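Putative immunoglobulin A1 protease (Bacteroides ovatus, PDB 3N6Z) may act as an immunoglobulin A1 protease, although its activity is unproven, and is built as a solenoid of parallel beta strands. Local coordinates at residues N161-Y172 with Y194-Y205. Numbering follows the deposited sequence. Where two conformers were deposited one is given.
Sequences NGNKTGRIVNCY and YDGQESYIKNCY
Strands 166-169 and 200-202 run parallel, their axes 4.9 Å apart at 8°, and Ile168 is central to the pairing, its N donating to Tyr200 O and its O accepting from Lys202 N. Both segments then turn a corner at Asn170 and Asn203 and pair again at Tyr172 and Tyr205. Equivalent residues thus stack from one coil of a parallel solenoid to the next. The tyrosine rings point the same way with planes 6° apart but slid past each other, setting Tyr205 OH over the centre of the Tyr172 ring and Tyr172 CB over that of Tyr205. At the corner, water 2 joins Asn170 OD1 to Asn203 ND2, while Asn170 ND2 is hydrogen-bonded to Asn132 OD1. Arg167 lays its CG on the face of the Tyr200 ring, 3.6 Å from the centroid; a bend at chi3 (-67°) turns the guanidinium back along the strand, where NH1 reaches Glu198 O (2.8 Å) and Thr165 OG1 (2.9 Å), both near its plane. Its NE forms a salt bridge to Asp129. With an alanine here the ring loses the CG contact, and Glu198 O, Thr165 OG1 and Asp129 would probably be left without their guanidinium partner. Beyond it, Thr165 CG2 rests over the Tyr194 ring, while Ser199 OG accepts from Gly166 N and is itself hydrogen-bonded to Asn192 O. The loop ends are clasped by Asp195 OD2, taking Gly162 N on its anti lone pair (2.8 Å), and Gln197 NE2, donating to Asn163 OD1 (2.9 Å). Strand 125-131, carrying Asp129, flanks 166-169 on the side away from 200-202, and Lys202 NZ forms a salt bridge to Glu235 on adjacent strand 233-235. On the face opposite Arg167 and Tyr200, Ile168 and Ile201 pack on Leu154 of strand 153-154.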
# COMPACT_ATOMS: atom_id res chain seq x y z
N ASN A 161 16.22 14.67 5.63
CA ASN A 161 15.36 15.60 4.93
C ASN A 161 13.96 14.99 4.91
O ASN A 161 13.74 13.95 4.26
CB ASN A 161 15.92 15.76 3.53
CG ASN A 161 15.02 16.51 2.59
OD1 ASN A 161 13.97 17.09 2.96
ND2 ASN A 161 15.45 16.52 1.31
N GLY A 162 13.02 15.65 5.56
CA GLY A 162 11.64 15.18 5.68
C GLY A 162 10.92 15.02 4.37
O GLY A 162 9.89 14.33 4.29
N ASN A 163 11.46 15.63 3.30
CA ASN A 163 10.90 15.42 1.97
C ASN A 163 11.07 14.00 1.46
O ASN A 163 10.46 13.63 0.45
CB ASN A 163 11.50 16.41 0.98
CG ASN A 163 11.08 17.85 1.24
OD1 ASN A 163 10.06 18.12 1.89
ND2 ASN A 163 11.85 18.77 0.66
N LYS A 164 11.83 13.15 2.19
CA LYS A 164 11.99 11.74 1.84
C LYS A 164 11.00 10.81 2.55
O LYS A 164 10.99 9.60 2.27
CB LYS A 164 13.45 11.33 2.09
CG LYS A 164 14.47 12.20 1.32
CD LYS A 164 14.16 12.38 -0.15
CE LYS A 164 15.24 13.07 -0.93
NZ LYS A 164 14.83 13.36 -2.36
N THR A 165 10.14 11.36 3.41
CA THR A 165 9.01 10.59 3.95
C THR A 165 7.94 10.47 2.85
O THR A 165 7.97 11.18 1.85
CB THR A 165 8.39 11.28 5.21
OG1 THR A 165 7.92 12.60 4.84
CG2 THR A 165 9.41 11.39 6.36
N GLY A 166 7.02 9.56 3.04
CA GLY A 166 5.95 9.33 2.08
C GLY A 166 4.63 8.99 2.71
O GLY A 166 4.60 8.34 3.75
N ARG A 167 3.53 9.43 2.08
CA ARG A 167 2.19 9.21 2.59
C ARG A 167 1.27 8.75 1.47
O ARG A 167 1.34 9.27 0.34
CB ARG A 167 1.64 10.49 3.18
CG ARG A 167 2.42 10.96 4.41
CD ARG A 167 2.30 12.45 4.66
NE ARG A 167 2.96 13.21 3.60
CZ ARG A 167 4.28 13.37 3.47
NH1 ARG A 167 5.11 12.91 4.38
NH2 ARG A 167 4.77 13.98 2.40
N ILE A 168 0.40 7.79 1.80
CA ILE A 168 -0.65 7.31 0.91
C ILE A 168 -1.95 7.48 1.66
O ILE A 168 -2.15 6.91 2.74
CB ILE A 168 -0.44 5.84 0.47
CG1 ILE A 168 0.84 5.73 -0.37
CG2 ILE A 168 -1.67 5.33 -0.29
CD1 ILE A 168 1.25 4.29 -0.73
N VAL A 169 -2.88 8.26 1.08
CA VAL A 169 -4.10 8.67 1.76
C VAL A 169 -5.30 8.54 0.79
O VAL A 169 -5.23 9.00 -0.37
CB VAL A 169 -3.94 10.12 2.30
CG1 VAL A 169 -5.17 10.56 3.04
CG2 VAL A 169 -2.70 10.20 3.22
N ASN A 170 -6.42 8.01 1.27
CA ASN A 170 -7.64 7.92 0.46
C ASN A 170 -7.39 7.14 -0.84
O ASN A 170 -7.78 7.58 -1.93
CB ASN A 170 -8.25 9.29 0.12
CG ASN A 170 -8.35 10.23 1.28
OD1 ASN A 170 -8.52 9.85 2.44
ND2 ASN A 170 -8.24 11.52 0.96
N CYS A 171 -6.72 6.00 -0.72
CA CYS A 171 -6.42 5.16 -1.87
C CYS A 171 -6.88 3.73 -1.63
O CYS A 171 -7.09 3.31 -0.50
CB CYS A 171 -4.92 5.16 -2.19
SG CYS A 171 -4.26 6.74 -2.72
N TYR A 172 -6.97 2.95 -2.70
CA TYR A 172 -7.28 1.54 -2.59
C TYR A 172 -6.64 0.76 -3.69
O TYR A 172 -6.28 1.31 -4.75
CB TYR A 172 -8.78 1.30 -2.52
CG TYR A 172 -9.57 1.37 -3.82
CD1 TYR A 172 -9.79 0.23 -4.57
CD2 TYR A 172 -10.19 2.55 -4.22
CE1 TYR A 172 -10.62 0.26 -5.71
CE2 TYR A 172 -11.00 2.60 -5.37
CZ TYR A 172 -11.23 1.45 -6.08
OH TYR A 172 -12.07 1.48 -7.18
N TYR A 194 10.56 11.86 10.45
CA TYR A 194 11.74 12.65 10.84
C TYR A 194 11.63 14.02 10.18
O TYR A 194 10.87 14.23 9.25
CB TYR A 194 13.05 11.94 10.41
CG TYR A 194 12.99 11.37 9.01
CD1 TYR A 194 13.26 12.16 7.92
CD2 TYR A 194 12.65 10.05 8.79
CE1 TYR A 194 13.18 11.66 6.63
CE2 TYR A 194 12.56 9.53 7.50
CZ TYR A 194 12.84 10.35 6.41
OH TYR A 194 12.75 9.84 5.13
N ASP A 195 12.39 14.98 10.72
CA ASP A 195 12.52 16.32 10.16
C ASP A 195 11.16 16.98 9.88
O ASP A 195 10.97 17.60 8.83
CB ASP A 195 13.41 16.29 8.92
CG ASP A 195 13.77 17.67 8.41
OD1 ASP A 195 14.10 18.56 9.23
OD2 ASP A 195 13.73 17.87 7.17
N GLY A 196 10.23 16.85 10.83
CA GLY A 196 8.95 17.53 10.74
C GLY A 196 7.89 16.92 9.84
O GLY A 196 6.82 17.51 9.67
N GLN A 197 8.19 15.76 9.25
CA GLN A 197 7.25 15.06 8.37
C GLN A 197 7.10 13.62 8.80
O GLN A 197 7.92 13.07 9.56
CB GLN A 197 7.72 15.17 6.92
CG GLN A 197 7.72 16.61 6.39
CD GLN A 197 7.94 16.69 4.90
OE1 GLN A 197 7.19 16.07 4.14
NE2 GLN A 197 8.95 17.46 4.47
N GLU A 198 6.02 12.99 8.34
CA GLU A 198 5.69 11.65 8.78
C GLU A 198 5.39 10.75 7.60
O GLU A 198 4.87 11.22 6.59
CB GLU A 198 4.44 11.69 9.61
CG GLU A 198 4.51 12.59 10.83
CD GLU A 198 3.19 12.57 11.60
OE1 GLU A 198 2.31 13.40 11.28
OE2 GLU A 198 3.01 11.69 12.45
N SER A 199 5.74 9.47 7.72
CA SER A 199 5.30 8.45 6.77
C SER A 199 4.10 7.71 7.34
O SER A 199 4.13 7.26 8.50
CB SER A 199 6.40 7.47 6.40
OG SER A 199 7.50 8.10 5.75
N TYR A 200 3.05 7.57 6.53
CA TYR A 200 1.84 6.91 6.98
C TYR A 200 0.94 6.49 5.83
O TYR A 200 1.06 6.99 4.69
CB TYR A 200 1.06 7.78 7.98
CG TYR A 200 0.63 9.14 7.53
CD1 TYR A 200 -0.53 9.32 6.79
CD2 TYR A 200 1.32 10.29 7.95
CE1 TYR A 200 -0.98 10.58 6.46
CE2 TYR A 200 0.88 11.57 7.63
CZ TYR A 200 -0.27 11.70 6.88
OH TYR A 200 -0.73 12.97 6.55
N ILE A 201 0.07 5.56 6.16
CA ILE A 201 -1.02 5.11 5.29
C ILE A 201 -2.31 5.37 6.03
O ILE A 201 -2.48 4.91 7.16
CB ILE A 201 -0.90 3.62 4.89
CG1 ILE A 201 0.50 3.33 4.33
CG2 ILE A 201 -2.00 3.21 3.91
CD1 ILE A 201 0.85 1.85 4.10
N LYS A 202 -3.23 6.12 5.42
CA LYS A 202 -4.45 6.57 6.09
C LYS A 202 -5.65 6.50 5.16
O LYS A 202 -5.56 6.97 4.02
CB LYS A 202 -4.27 8.00 6.59
CG LYS A 202 -5.50 8.61 7.29
CD LYS A 202 -5.27 10.03 7.78
CE LYS A 202 -6.49 10.54 8.52
NZ LYS A 202 -6.80 9.70 9.72
N ASN A 203 -6.79 6.00 5.66
CA ASN A 203 -8.02 5.95 4.90
C ASN A 203 -7.82 5.20 3.56
O ASN A 203 -8.14 5.71 2.48
CB ASN A 203 -8.61 7.36 4.68
CG ASN A 203 -9.47 7.82 5.87
OD1 ASN A 203 -10.30 7.05 6.40
ND2 ASN A 203 -9.24 9.04 6.30
N CYS A 204 -7.32 3.99 3.69
CA CYS A 204 -7.10 3.10 2.55
C CYS A 204 -7.67 1.73 2.78
O CYS A 204 -7.83 1.28 3.90
CB CYS A 204 -5.59 2.92 2.24
SG CYS A 204 -4.75 4.44 1.73
N TYR A 205 -8.01 1.05 1.71
CA TYR A 205 -8.34 -0.37 1.78
C TYR A 205 -7.70 -1.15 0.63
O TYR A 205 -7.27 -0.58 -0.38
CB TYR A 205 -9.87 -0.60 1.82
CG TYR A 205 -10.62 -0.34 0.54
CD1 TYR A 205 -11.11 0.92 0.26
CD2 TYR A 205 -10.86 -1.35 -0.39
CE1 TYR A 205 -11.83 1.17 -0.92
CE2 TYR A 205 -11.61 -1.13 -1.55
CZ TYR A 205 -12.08 0.15 -1.82
OH TYR A 205 -12.80 0.42 -2.99
O HOH W 1 7.61 14.05 2.01
O HOH W 2 -7.63 10.91 4.93